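Local atomic coordinates of conserved lipoprotein, putative (PDB entry 4L1N), a protein that is of unknown function but is probably a membrane-attached lipoprotein of a family related to beta-propellers. Residues 86-98 with 108-121. Sequence-based numbering, arbitrary orientation.
Sequences ENALEEGVGKIYI and ELDLDQDQQKNTPK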
loop_
_atom_site.group_PDB
_atom_site.type_symbol
_atom_site.label_atom_id
_atom_site.label_comp_id
_atom_site.label_asym_id
_atom_site.label_seq_id
_atom_site.Cartn_x
_atom_site.Cartn_y
_atom_site.Cartn_z
ATOM N N GLU A 86 6.829 -12.420 -3.173
ATOM C CA GLU A 86 6.282 -12.761 -1.848
ATOM C C GLU A 86 6.403 -11.643 -0.785
ATOM O O GLU A 86 5.568 -11.590 0.135
ATOM C CB GLU A 86 6.988 -14.022 -1.319
ATOM C CG GLU A 86 6.132 -14.894 -0.414
ATOM C CD GLU A 86 6.901 -16.002 0.277
ATOM O OE1 GLU A 86 7.762 -15.685 1.132
ATOM O OE2 GLU A 86 6.636 -17.187 -0.027
ATOM N N ASN A 87 7.427 -10.771 -0.894
ATOM C CA ASN A 87 7.625 -9.717 0.103
ATOM C C ASN A 87 7.664 -8.313 -0.535
ATOM O O ASN A 87 8.071 -7.346 0.114
ATOM C CB ASN A 87 8.902 -10.004 0.910
ATOM C CG ASN A 87 8.791 -11.240 1.779
ATOM O OD1 ASN A 87 8.157 -11.224 2.847
ATOM N ND2 ASN A 87 9.365 -12.353 1.317
ATOM N N ALA A 88 7.185 -8.205 -1.788
ATOM C CA ALA A 88 7.135 -6.987 -2.603
ATOM C C ALA A 88 8.520 -6.312 -2.715
ATOM O O ALA A 88 8.601 -5.083 -2.738
ATOM C CB ALA A 88 6.092 -6.019 -2.063
ATOM N N LEU A 89 9.606 -7.117 -2.809
ATOM C CA LEU A 89 10.977 -6.586 -2.874
ATOM C C LEU A 89 11.497 -6.487 -4.306
ATOM O O LEU A 89 12.500 -5.807 -4.545
ATOM C CB LEU A 89 11.943 -7.430 -2.026
ATOM C CG LEU A 89 11.728 -7.409 -0.516
ATOM C CD1 LEU A 89 12.448 -8.548 0.138
ATOM C CD2 LEU A 89 12.179 -6.100 0.091
ATOM N N GLU A 90 10.814 -7.147 -5.254
ATOM C CA GLU A 90 11.183 -7.136 -6.663
ATOM C C GLU A 90 10.790 -5.832 -7.315
ATOM O O GLU A 90 9.739 -5.279 -6.997
ATOM C CB GLU A 90 10.534 -8.309 -7.402
ATOM C CG GLU A 90 11.009 -9.665 -6.918
ATOM C CD GLU A 90 12.497 -9.895 -7.076
ATOM O OE1 GLU A 90 12.988 -9.816 -8.225
ATOM O OE2 GLU A 90 13.178 -10.102 -6.043
ATOM N N GLU A 91 11.635 -5.348 -8.245
ATOM C CA GLU A 91 11.427 -4.108 -8.992
ATOM C C GLU A 91 10.186 -4.187 -9.861
ATOM O O GLU A 91 9.780 -5.277 -10.272
ATOM C CB GLU A 91 12.645 -3.795 -9.869
ATOM C CG GLU A 91 13.725 -3.000 -9.156
ATOM C CD GLU A 91 14.770 -2.326 -10.029
ATOM O OE1 GLU A 91 14.669 -2.395 -11.276
ATOM O OE2 GLU A 91 15.685 -1.698 -9.451
ATOM N N GLY A 92 9.589 -3.030 -10.119
ATOM C CA GLY A 92 8.407 -2.924 -10.962
ATOM C C GLY A 92 7.226 -2.280 -10.274
ATOM O O GLY A 92 7.287 -2.002 -9.073
ATOM N N VAL A 93 6.152 -2.015 -11.055
ATOM C CA VAL A 93 4.902 -1.429 -10.583
ATOM C C VAL A 93 3.967 -2.577 -10.217
ATOM O O VAL A 93 3.521 -3.316 -11.097
ATOM C CB VAL A 93 4.264 -0.446 -11.610
ATOM C CG1 VAL A 93 2.865 -0.018 -11.184
ATOM C CG2 VAL A 93 5.144 0.777 -11.838
ATOM N N GLY A 94 3.731 -2.746 -8.923
ATOM C CA GLY A 94 2.816 -3.750 -8.401
ATOM C C GLY A 94 1.384 -3.269 -8.518
ATOM O O GLY A 94 1.139 -2.069 -8.695
ATOM N N LYS A 95 0.427 -4.203 -8.460
ATOM C CA LYS A 95 -1.008 -3.919 -8.516
ATOM C C LYS A 95 -1.680 -4.437 -7.233
ATOM O O LYS A 95 -1.349 -5.540 -6.801
ATOM C CB LYS A 95 -1.650 -4.592 -9.743
ATOM C CG LYS A 95 -0.986 -4.371 -11.101
ATOM C CD LYS A 95 -1.111 -5.645 -11.950
ATOM C CE LYS A 95 -1.470 -5.406 -13.404
ATOM N NZ LYS A 95 -2.062 -6.624 -14.054
ATOM N N ILE A 96 -2.611 -3.674 -6.623
ATOM C CA ILE A 96 -3.344 -4.165 -5.446
ATOM C C ILE A 96 -4.506 -5.036 -5.949
ATOM O O ILE A 96 -5.414 -4.535 -6.621
ATOM C CB ILE A 96 -3.845 -3.049 -4.478
ATOM C CG1 ILE A 96 -2.708 -2.128 -3.997
ATOM C CG2 ILE A 96 -4.582 -3.670 -3.281
ATOM C CD1 ILE A 96 -3.206 -0.799 -3.470
ATOM N N TYR A 97 -4.461 -6.335 -5.639
ATOM C CA TYR A 97 -5.479 -7.321 -6.024
ATOM C C TYR A 97 -6.476 -7.477 -4.880
ATOM O O TYR A 97 -6.044 -7.700 -3.756
ATOM C CB TYR A 97 -4.793 -8.663 -6.345
ATOM C CG TYR A 97 -4.514 -8.915 -7.812
ATOM C CD1 TYR A 97 -4.052 -7.896 -8.645
ATOM C CD2 TYR A 97 -4.684 -10.182 -8.366
ATOM C CE1 TYR A 97 -3.777 -8.129 -9.991
ATOM C CE2 TYR A 97 -4.411 -10.425 -9.711
ATOM C CZ TYR A 97 -3.950 -9.398 -10.521
ATOM O OH TYR A 97 -3.714 -9.634 -11.861
ATOM N N ILE A 98 -7.783 -7.276 -5.134
ATOM C CA ILE A 98 -8.845 -7.412 -4.119
ATOM C C ILE A 98 -9.824 -8.528 -4.543
ATOM O O ILE A 98 -10.066 -8.763 -5.736
ATOM C CB ILE A 98 -9.573 -6.074 -3.768
ATOM C CG1 ILE A 98 -8.572 -5.051 -3.230
ATOM C CG2 ILE A 98 -10.692 -6.269 -2.713
ATOM C CD1 ILE A 98 -8.716 -3.836 -3.829
ATOM N N GLU A 108 -8.726 -5.372 -9.436
ATOM C CA GLU A 108 -7.419 -4.834 -9.138
ATOM C C GLU A 108 -7.485 -3.311 -9.067
ATOM O O GLU A 108 -8.299 -2.680 -9.745
ATOM C CB GLU A 108 -6.338 -5.325 -10.140
ATOM C CG GLU A 108 -6.351 -4.698 -11.523
ATOM C CD GLU A 108 -5.335 -5.207 -12.533
ATOM O OE1 GLU A 108 -5.313 -6.426 -12.825
ATOM O OE2 GLU A 108 -4.650 -4.354 -13.136
ATOM N N LEU A 109 -6.653 -2.736 -8.189
ATOM C CA LEU A 109 -6.491 -1.301 -8.032
ATOM C C LEU A 109 -5.147 -0.933 -8.609
ATOM O O LEU A 109 -4.108 -1.408 -8.135
ATOM C CB LEU A 109 -6.594 -0.859 -6.573
ATOM C CG LEU A 109 -7.923 -0.953 -5.853
ATOM C CD1 LEU A 109 -7.756 -0.448 -4.419
ATOM C CD2 LEU A 109 -9.021 -0.158 -6.551
ATOM N N ASP A 110 -5.166 -0.133 -9.665
ATOM C CA ASP A 110 -3.949 0.267 -10.348
ATOM C C ASP A 110 -3.658 1.710 -10.163
ATOM O O ASP A 110 -4.537 2.548 -10.309
ATOM C CB ASP A 110 -4.046 -0.018 -11.844
ATOM C CG ASP A 110 -3.815 -1.457 -12.219
ATOM O OD1 ASP A 110 -3.622 -2.292 -11.300
ATOM O OD2 ASP A 110 -3.809 -1.752 -13.432
ATOM N N LEU A 111 -2.396 2.011 -9.932
ATOM C CA LEU A 111 -1.938 3.368 -9.785
ATOM C C LEU A 111 -2.049 4.102 -11.110
ATOM O O LEU A 111 -1.461 3.674 -12.105
ATOM C CB LEU A 111 -0.494 3.304 -9.305
ATOM C CG LEU A 111 0.011 4.394 -8.383
ATOM C CD1 LEU A 111 -0.919 4.632 -7.210
ATOM C CD2 LEU A 111 1.379 4.046 -7.915
ATOM N N ASP A 112 -2.900 5.145 -11.146
ATOM C CA ASP A 112 -3.111 6.042 -12.292
ATOM C C ASP A 112 -1.878 6.927 -12.368
ATOM O O ASP A 112 -1.664 7.756 -11.476
ATOM C CB ASP A 112 -4.399 6.868 -12.085
ATOM C CG ASP A 112 -4.887 7.744 -13.230
ATOM O OD1 ASP A 112 -4.183 7.831 -14.263
ATOM O OD2 ASP A 112 -5.983 8.337 -13.094
ATOM N N GLN A 113 -1.011 6.664 -13.354
ATOM C CA GLN A 113 0.251 7.372 -13.568
ATOM C C GLN A 113 0.685 7.228 -15.008
ATOM O O GLN A 113 0.487 6.171 -15.610
ATOM C CB GLN A 113 1.354 6.887 -12.611
ATOM C CG GLN A 113 1.466 5.373 -12.453
ATOM C CD GLN A 113 2.696 4.941 -11.707
ATOM O OE1 GLN A 113 3.412 5.738 -11.070
ATOM N NE2 GLN A 113 2.970 3.654 -11.781
ATOM N N ASP A 114 1.261 8.303 -15.562
ATOM C CA ASP A 114 1.682 8.392 -16.972
ATOM C C ASP A 114 2.960 7.603 -17.240
ATOM O O ASP A 114 3.125 7.051 -18.330
ATOM C CB ASP A 114 1.866 9.859 -17.377
ATOM C CG ASP A 114 0.722 10.745 -16.905
ATOM O OD1 ASP A 114 -0.408 10.609 -17.458
ATOM O OD2 ASP A 114 0.937 11.534 -15.942
ATOM N N GLN A 115 3.847 7.553 -16.248
ATOM C CA GLN A 115 5.101 6.809 -16.281
ATOM C C GLN A 115 5.047 5.745 -15.196
ATOM O O GLN A 115 4.346 5.931 -14.205
ATOM C CB GLN A 115 6.302 7.751 -16.082
ATOM C CG GLN A 115 6.517 8.741 -17.229
ATOM C CD GLN A 115 7.777 9.571 -17.081
ATOM O OE1 GLN A 115 8.110 10.087 -16.001
ATOM N NE2 GLN A 115 8.482 9.760 -18.187
ATOM N N GLN A 116 5.785 4.642 -15.370
ATOM C CA GLN A 116 5.845 3.522 -14.421
ATOM C C GLN A 116 6.874 3.820 -13.313
ATOM O O GLN A 116 7.829 3.047 -13.151
ATOM C CB GLN A 116 6.223 2.228 -15.181
ATOM C CG GLN A 116 5.189 1.745 -16.209
ATOM C CD GLN A 116 4.160 0.823 -15.597
ATOM O OE1 GLN A 116 3.040 1.237 -15.252
ATOM N NE2 GLN A 116 4.519 -0.453 -15.452
ATOM N N LYS A 117 6.692 4.935 -12.542
ATOM C CA LYS A 117 7.682 5.302 -11.532
ATOM C C LYS A 117 7.331 4.889 -10.090
ATOM O O LYS A 117 8.259 4.629 -9.325
ATOM C CB LYS A 117 8.034 6.804 -11.588
ATOM C CG LYS A 117 6.965 7.801 -11.131
ATOM C CD LYS A 117 7.587 9.012 -10.404
ATOM C CE LYS A 117 8.025 10.134 -11.325
ATOM N NZ LYS A 117 8.896 11.116 -10.625
ATOM N N ASN A 118 6.034 4.864 -9.706
ATOM C CA ASN A 118 5.617 4.537 -8.333
ATOM C C ASN A 118 4.828 3.254 -8.249
ATOM O O ASN A 118 4.274 2.791 -9.251
ATOM C CB ASN A 118 4.828 5.669 -7.713
ATOM C CG ASN A 118 5.720 6.795 -7.293
ATOM O OD1 ASN A 118 6.730 6.596 -6.620
ATOM N ND2 ASN A 118 5.401 7.994 -7.717
ATOM N N THR A 119 4.765 2.681 -7.035
ATOM C CA THR A 119 4.114 1.396 -6.809
ATOM C C THR A 119 3.513 1.215 -5.407
ATOM O O THR A 119 4.101 1.715 -4.445
ATOM C CB THR A 119 5.195 0.301 -6.999
ATOM O OG1 THR A 119 4.596 -0.975 -6.910
ATOM C CG2 THR A 119 6.336 0.383 -5.966
ATOM N N PRO A 120 2.419 0.422 -5.217
ATOM C CA PRO A 120 2.054 0.047 -3.843
ATOM C C PRO A 120 3.204 -0.823 -3.314
ATOM O O PRO A 120 3.657 -1.712 -4.042
ATOM C CB PRO A 120 0.751 -0.746 -4.011
ATOM C CG PRO A 120 0.713 -1.165 -5.382
ATOM C CD PRO A 120 1.576 -0.277 -6.207
ATOM N N LYS A 121 3.731 -0.539 -2.115
ATOM C CA LYS A 121 4.858 -1.296 -1.556
ATOM C C LYS A 121 4.431 -2.149 -0.347
ATOM O O LYS A 121 4.969 -3.247 -0.171
ATOM C CB LYS A 121 6.004 -0.340 -1.171
ATOM C CG LYS A 121 7.270 -0.990 -0.637
ATOM C CD LYS A 121 7.959 -1.941 -1.608
ATOM C CE LYS A 121 9.431 -1.680 -1.696
ATOM N NZ LYS A 121 9.931 -1.978 -3.058
HETATM O O HOH W 1 -0.487 -0.206 -9.753
#
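The contact belongs to the antiparallel hairpin of strands 95-100 and 105-111, after which the chain turns back so that strand 118-125, at the far edge of the same antiparallel nine-stranded sheet, meets the approach to the first hairpin strand. Ile-96 and Leu-109 form a hydrogen-bonded pair: Leu-109 N reaches Ile-96 O at 2.7 Å, nearly straight, and Ile-96 N returns to Leu-109 O. On their face Ile-98 lays CD1 against CG and CD1 of Leu-109, while Ile-96, with CG1 beside its own backbone N (chi1 -55°), sets CG1 3.7 Å from Pro-120 CB; Phe-52, Leu-131 and Val-133 also pack on Ile-96. The other face carries Tyr-97 and Glu-108, side by side, ring and carboxylate planes 32° apart. Lys-95, bent in mid-chain, makes a long, weak salt bridge from NZ to Glu-108 OE1, and its CB and CG lie alongside Asp-110 OD1. Beyond the paired residues a water links the two segments, donating to Gly-94 O and accepting from Leu-111 N. Val-93 inserts CG2 between the amide of Gln-113, the side chain of Gln-116 and Asn-118 O, 3.4 Å from the last. The Gln-113 amide is gripped at both ends, OE1 taking Asn-118 N and NE2 giving to Asn-118 O, which closes the loop between the strands. Thr-119 places OG1 anti to its backbone N (chi1 -175°), where it donates to Pro-120 O and receives Gly-94 N at 2.8 Å in a nearly straight bond.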